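Local coordinates for aminopeptidase N family protein (Idiomarina loihiensis L2TR, PDB 4FGM) that is probably a zinc-dependent aminopeptidase of the M61 family, holding a zinc ion and a bound maleic acid in its pocket, at residues D91-V94 / R95-Y98; P167-I170 / G171-I175. One frame throughout, in Å; residues are numbered along the deposited sequence.

Contact 1: residues D91-V94 / R95-Y98; sequences DLSV and RSAY
Asp91 N donates to Ala97 O at 3.2 Å where the chain turns back between strand 81-91 and strand 97-99. The directions of 91-94 and 95-98 differ by 131°. Leu92 is the centre of an inverse gamma turn, with a weak bond from Ser93 N to Asp91 O. Inside the loop Ser93 OG donates to Asp91 OD2 at 2.6 Å, coming from above the carboxylate plane. Ser96 OG is placed as a second donor to Asp91 OD2, at a doubtfully short 2.4 Å. Ser93 OG also accepts Arg95 N at 3.3 Å. This hydroxyl lies between its own backbone N and carbonyl carbon (chi1 75°), which turns it inward to both Asp91 OD2 and Arg95 N. The loop belongs to the N-terminal domain of the M61 family and brings Arg95 to the maleic acid pocket. Ser93 CB lies over one face of the Arg95 guanidinium, 3.4 Å from NH2. With an alanine here a carbon would still sit over the guanidinium, but Arg95 N would probably lose this acceptor and Asp91 OD2 the Ser93 donor. Leu92 CD2 makes a CH-pi contact over the Tyr98 ring, 4.0 Å from its centroid and toward the rim. The Tyr98 hydroxyl bonds to Asp100. Leu92 and Val94 also pack on Leu246 and Met228.

Contact 2: residues P167-I170 / G171-I175; sequences PFLI and GDLTI
Leu169 and Leu173 meet across a bend in the chain, and the contact between them is apolar. Leu173 CD2 reaches Leu169 CG at 4.1 Å, and the two side chains slant across each other. The same methyl lies 3.9 Å from Ile170 C. The other branch, Leu173 CD1, rests 3.5 Å from Leu169 O. One leucine thus spreads both methyls against the end of 167-170. Leu173 CG is anti to its carbonyl carbon and beside the backbone N (chi1 -42°), an arrangement that directs the fork back to Leu169.

Within the bend, Leu173 N makes a weak bond of 2.9 Å to Gly171 O, and Asp172 is the centre of an inverse gamma turn. The turn is consistent with Leu173 pointing back toward 167-170.

Gly171 has backbone angles (phi 146°, psi -159°) at which a side chain would clash with Ile170 O, which calls for glycine.

The contact lies where strand 168-171 hands over to strand 174-180. On one side, Leu169 and Ile170 pair through their backbones with Ala139 of strand 137-140 and Gly104 of strand 103-106. On the other, Thr174 pairs by backbone with Leu189 of strand 183-190. Leu169 and Leu173 both pack on Val188 and Ser190 of strand 183-190, while Leu169 reaches Leu226 and Met228 of strand 222-230.

Contact 1 precedes contact 2 in the chain. Their centres are 14 Å apart and their nearest atoms about 6 Å, so they do not meet directly. Strand 103-106 lies between strands 97-99 and 168-171 and pairs with both. Met228 of strand 222-230 is a second shared neighbour, touched by Leu92 and Val94 from contact 1 and by Leu169 from contact 2. Their relation to the active site differs. In contact 1 the Arg95 side chain comes within about 4 Å of the maleic acid, and that of Val94 is about 10 Å from the zinc ion. Contact 2 has no part in either site.

Contact 1: residues D91-V94 / R95-Y98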
ATOM      1  N   ASP A  91       7.946 -15.784  -3.004  1.00 36.25           N
ATOM      2  CA  ASP A  91       7.988 -14.338  -2.848  1.00 42.61           C
ATOM      3  C   ASP A  91       7.085 -13.921  -1.709  1.00 39.63           C
ATOM      4  O   ASP A  91       5.872 -13.869  -1.868  1.00 40.58           O
ATOM      5  CB  ASP A  91       7.535 -13.626  -4.120  1.00 47.57           C
ATOM      6  CG  ASP A  91       7.359 -12.126  -3.909  1.00 58.40           C
ATOM      7  OD1 ASP A  91       8.300 -11.465  -3.413  1.00 63.26           O
ATOM      8  OD2 ASP A  91       6.275 -11.606  -4.237  1.00 57.50           O
ATOM      9  N   LEU A  92       7.681 -13.609  -0.567  1.00 42.36           N
ATOM     10  CA  LEU A  92       6.917 -13.207   0.603  1.00 45.26           C
ATOM     11  C   LEU A  92       6.380 -11.779   0.478  1.00 46.24           C
ATOM     12  O   LEU A  92       7.023 -10.824   0.914  1.00 49.32           O
ATOM     13  CB  LEU A  92       7.796 -13.353   1.848  1.00 47.34           C
ATOM     14  CG  LEU A  92       7.188 -13.526   3.246  1.00 56.04           C
ATOM     15  CD1 LEU A  92       7.209 -12.203   3.984  1.00 60.27           C
ATOM     16  CD2 LEU A  92       5.787 -14.111   3.141  1.00 56.06           C
ATOM     17  N   SER A  93       5.205 -11.645  -0.141  1.00 41.15           N
ATOM     18  CA  SER A  93       4.546 -10.351  -0.312  1.00 37.93           C
ATOM     19  C   SER A  93       3.071 -10.589  -0.605  1.00 39.04           C
ATOM     20  O   SER A  93       2.679 -11.688  -0.976  1.00 45.80           O
ATOM     21  CB  SER A  93       5.172  -9.558  -1.456  1.00 34.14           C
ATOM     22  OG  SER A  93       4.775 -10.066  -2.707  1.00 42.81           O
ATOM     23  N   VAL A  94       2.253  -9.553  -0.449  1.00 33.68           N
ATOM     24  CA  VAL A  94       0.798  -9.653  -0.669  1.00 37.04           C
ATOM     25  C   VAL A  94       0.481  -9.618  -2.132  1.00 41.86           C
ATOM     26  O   VAL A  94      -0.664  -9.630  -2.565  1.00 42.98           O
ATOM     27  CB  VAL A  94       0.092  -8.492   0.007  1.00 39.11           C
ATOM     28  CG1 VAL A  94       0.372  -8.526   1.484  1.00 41.09           C
ATOM     29  CG2 VAL A  94       0.555  -7.148  -0.597  1.00 36.54           C
ATOM     30  N   ARG A  95       1.548  -9.584  -2.899  1.00 42.34           N
ATOM     31  CA  ARG A  95       1.423  -9.454  -4.328  1.00 43.96           C
ATOM     32  C   ARG A  95       1.538 -10.709  -5.218  1.00 48.44           C
ATOM     33  O   ARG A  95       0.810 -10.789  -6.161  1.00 60.27           O
ATOM     34  CB  ARG A  95       2.400  -8.348  -4.741  1.00 42.26           C
ATOM     35  CG  ARG A  95       1.873  -6.967  -4.224  1.00 70.96           C
ATOM     36  CD  ARG A  95       2.819  -5.767  -4.246  1.00 77.06           C
ATOM     37  NE  ARG A  95       3.848  -5.866  -3.217  1.00 87.70           N
ATOM     38  CZ  ARG A  95       5.086  -6.295  -3.439  1.00 86.10           C
ATOM     39  NH1 ARG A  95       5.454  -6.656  -4.659  1.00 86.16           N
ATOM     40  NH2 ARG A  95       5.951  -6.383  -2.437  1.00 78.61           N
ATOM     41  N   SER A  96       2.307 -11.749  -4.883  1.00 51.21           N
ATOM     42  CA  SER A  96       2.346 -12.865  -5.825  1.00 49.35           C
ATOM     43  C   SER A  96       1.946 -14.271  -5.386  1.00 51.63           C
ATOM     44  O   SER A  96       0.912 -14.773  -5.796  1.00 74.15           O
ATOM     45  CB  SER A  96       3.718 -12.903  -6.453  1.00 52.08           C
ATOM     46  OG  SER A  96       4.727 -12.921  -5.458  1.00 54.49           O
ATOM     47  N   ALA A  97       2.839 -14.947  -4.679  1.00 38.85           N
ATOM     48  CA  ALA A  97       2.594 -16.306  -4.198  1.00 36.23           C
ATOM     49  C   ALA A  97       3.789 -16.783  -3.415  1.00 34.40           C
ATOM     50  O   ALA A  97       4.943 -16.502  -3.762  1.00 37.25           O
ATOM     51  CB  ALA A  97       2.314 -17.263  -5.356  1.00 29.59           C
ATOM     52  N   TYR A  98       3.491 -17.485  -2.331  1.00 33.87           N
ATOM     53  CA  TYR A  98       4.507 -17.996  -1.418  1.00 33.04           C
ATOM     54  C   TYR A  98       4.050 -19.345  -0.882  1.00 39.93           C
ATOM     55  O   TYR A  98       2.874 -19.527  -0.566  1.00 44.99           O
ATOM     56  CB  TYR A  98       4.685 -16.995  -0.263  1.00 31.54           C
ATOM     57  CG  TYR A  98       5.621 -17.434   0.840  1.00 37.26           C
ATOM     58  CD1 TYR A  98       5.239 -18.403   1.774  1.00 35.22           C
ATOM     59  CD2 TYR A  98       6.900 -16.891   0.943  1.00 41.13           C
ATOM     60  CE1 TYR A  98       6.114 -18.818   2.779  1.00 36.42           C
ATOM     61  CE2 TYR A  98       7.779 -17.298   1.940  1.00 44.02           C
ATOM     62  CZ  TYR A  98       7.387 -18.260   2.853  1.00 45.45           C
ATOM     63  OH  TYR A  98       8.283 -18.668   3.815  1.00 44.45           O
TER

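Contact 2: residues P167-I170 / G171-I175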
ATOM      1  N   PRO A 167      -7.525 -13.339  -3.164  1.00 40.49           N
ATOM      2  CA  PRO A 167      -6.292 -14.036  -2.774  1.00 39.45           C
ATOM      3  C   PRO A 167      -6.629 -15.181  -1.827  1.00 42.70           C
ATOM      4  O   PRO A 167      -7.712 -15.204  -1.250  1.00 37.69           O
ATOM      5  CB  PRO A 167      -5.466 -12.939  -2.100  1.00 33.97           C
ATOM      6  CG  PRO A 167      -6.526 -11.992  -1.553  1.00 37.25           C
ATOM      7  CD  PRO A 167      -7.512 -11.936  -2.705  1.00 37.05           C
ATOM      8  N   PHE A 168      -5.711 -16.131  -1.685  1.00 37.96           N
ATOM      9  CA  PHE A 168      -5.905 -17.285  -0.804  1.00 36.00           C
ATOM     10  C   PHE A 168      -4.762 -17.383   0.208  1.00 40.94           C
ATOM     11  O   PHE A 168      -3.598 -17.127  -0.120  1.00 43.01           O
ATOM     12  CB  PHE A 168      -5.941 -18.603  -1.604  1.00 33.59           C
ATOM     13  CG  PHE A 168      -7.272 -18.923  -2.230  1.00 36.29           C
ATOM     14  CD1 PHE A 168      -7.747 -18.191  -3.317  1.00 32.82           C
ATOM     15  CD2 PHE A 168      -8.047 -19.975  -1.742  1.00 37.17           C
ATOM     16  CE1 PHE A 168      -8.967 -18.511  -3.923  1.00 34.75           C
ATOM     17  CE2 PHE A 168      -9.269 -20.305  -2.338  1.00 39.35           C
ATOM     18  CZ  PHE A 168      -9.733 -19.568  -3.427  1.00 36.27           C
ATOM     19  N   LEU A 169      -5.103 -17.766   1.433  1.00 36.84           N
ATOM     20  CA  LEU A 169      -4.127 -17.940   2.502  1.00 34.46           C
ATOM     21  C   LEU A 169      -4.397 -19.303   3.144  1.00 33.79           C
ATOM     22  O   LEU A 169      -5.523 -19.596   3.553  1.00 41.66           O
ATOM     23  CB  LEU A 169      -4.271 -16.825   3.549  1.00 31.17           C
ATOM     24  CG  LEU A 169      -3.349 -16.899   4.772  1.00 36.48           C
ATOM     25  CD1 LEU A 169      -1.897 -16.981   4.311  1.00 37.37           C
ATOM     26  CD2 LEU A 169      -3.556 -15.673   5.662  1.00 31.34           C
ATOM     27  N   ILE A 170      -3.370 -20.140   3.214  1.00 33.62           N
ATOM     28  CA  ILE A 170      -3.525 -21.456   3.804  1.00 32.64           C
ATOM     29  C   ILE A 170      -2.448 -21.732   4.850  1.00 35.62           C
ATOM     30  O   ILE A 170      -1.359 -21.179   4.784  1.00 43.76           O
ATOM     31  CB  ILE A 170      -3.485 -22.561   2.713  1.00 33.68           C
ATOM     32  CG1 ILE A 170      -2.186 -22.479   1.913  1.00 35.35           C
ATOM     33  CG2 ILE A 170      -4.664 -22.395   1.771  1.00 36.85           C
ATOM     34  CD1 ILE A 170      -2.075 -23.529   0.813  1.00 35.55           C
ATOM     35  N   GLY A 171      -2.759 -22.585   5.821  1.00 38.41           N
ATOM     36  CA  GLY A 171      -1.789 -22.906   6.849  1.00 38.50           C
ATOM     37  C   GLY A 171      -2.451 -23.149   8.187  1.00 41.74           C
ATOM     38  O   GLY A 171      -3.643 -23.447   8.249  1.00 43.64           O
ATOM     39  N   ASP A 172      -1.676 -23.032   9.258  1.00 46.13           N
ATOM     40  CA  ASP A 172      -2.191 -23.224  10.611  1.00 43.94           C
ATOM     41  C   ASP A 172      -2.768 -21.867  11.010  1.00 41.88           C
ATOM     42  O   ASP A 172      -2.191 -21.133  11.801  1.00 46.32           O
ATOM     43  CB  ASP A 172      -1.037 -23.647  11.533  1.00 46.34           C
ATOM     44  CG  ASP A 172      -1.474 -23.846  12.972  1.00 56.73           C
ATOM     45  OD1 ASP A 172      -2.686 -24.042  13.218  1.00 55.45           O
ATOM     46  OD2 ASP A 172      -0.596 -23.820  13.860  1.00 62.54           O
ATOM     47  N   LEU A 173      -3.927 -21.554  10.448  1.00 42.63           N
ATOM     48  CA  LEU A 173      -4.584 -20.266  10.641  1.00 37.68           C
ATOM     49  C   LEU A 173      -5.342 -19.984  11.931  1.00 43.45           C
ATOM     50  O   LEU A 173      -6.035 -20.847  12.475  1.00 51.24           O
ATOM     51  CB  LEU A 173      -5.545 -20.017   9.473  1.00 34.29           C
ATOM     52  CG  LEU A 173      -5.021 -20.398   8.089  1.00 37.69           C
ATOM     53  CD1 LEU A 173      -6.065 -20.064   7.014  1.00 28.43           C
ATOM     54  CD2 LEU A 173      -3.704 -19.647   7.835  1.00 25.68           C
ATOM     55  N   THR A 174      -5.209 -18.749  12.401  1.00 37.74           N
ATOM     56  CA  THR A 174      -5.929 -18.297  13.577  1.00 40.63           C
ATOM     57  C   THR A 174      -7.054 -17.490  12.938  1.00 42.40           C
ATOM     58  O   THR A 174      -6.790 -16.594  12.133  1.00 44.96           O
ATOM     59  CB  THR A 174      -5.071 -17.368  14.478  1.00 40.59           C
ATOM     60  OG1 THR A 174      -3.949 -18.098  14.990  1.00 40.92           O
ATOM     61  CG2 THR A 174      -5.894 -16.850  15.653  1.00 37.14           C
ATOM     62  N   ILE A 175      -8.300 -17.817  13.266  1.00 42.11           N
ATOM     63  CA  ILE A 175      -9.438 -17.117  12.676  1.00 42.11           C
ATOM     64  C   ILE A 175     -10.405 -16.615  13.739  1.00 48.07           C
ATOM     65  O   ILE A 175     -10.935 -17.392  14.529  1.00 54.53           O
ATOM     66  CB  ILE A 175     -10.212 -18.044  11.707  1.00 42.46           C
ATOM     67  CG1 ILE A 175      -9.255 -18.652  10.678  1.00 40.08           C
ATOM     68  CG2 ILE A 175     -11.315 -17.263  11.005  1.00 42.73           C
ATOM     69  CD1 ILE A 175      -9.905 -19.693   9.772  1.00 34.46           C
TER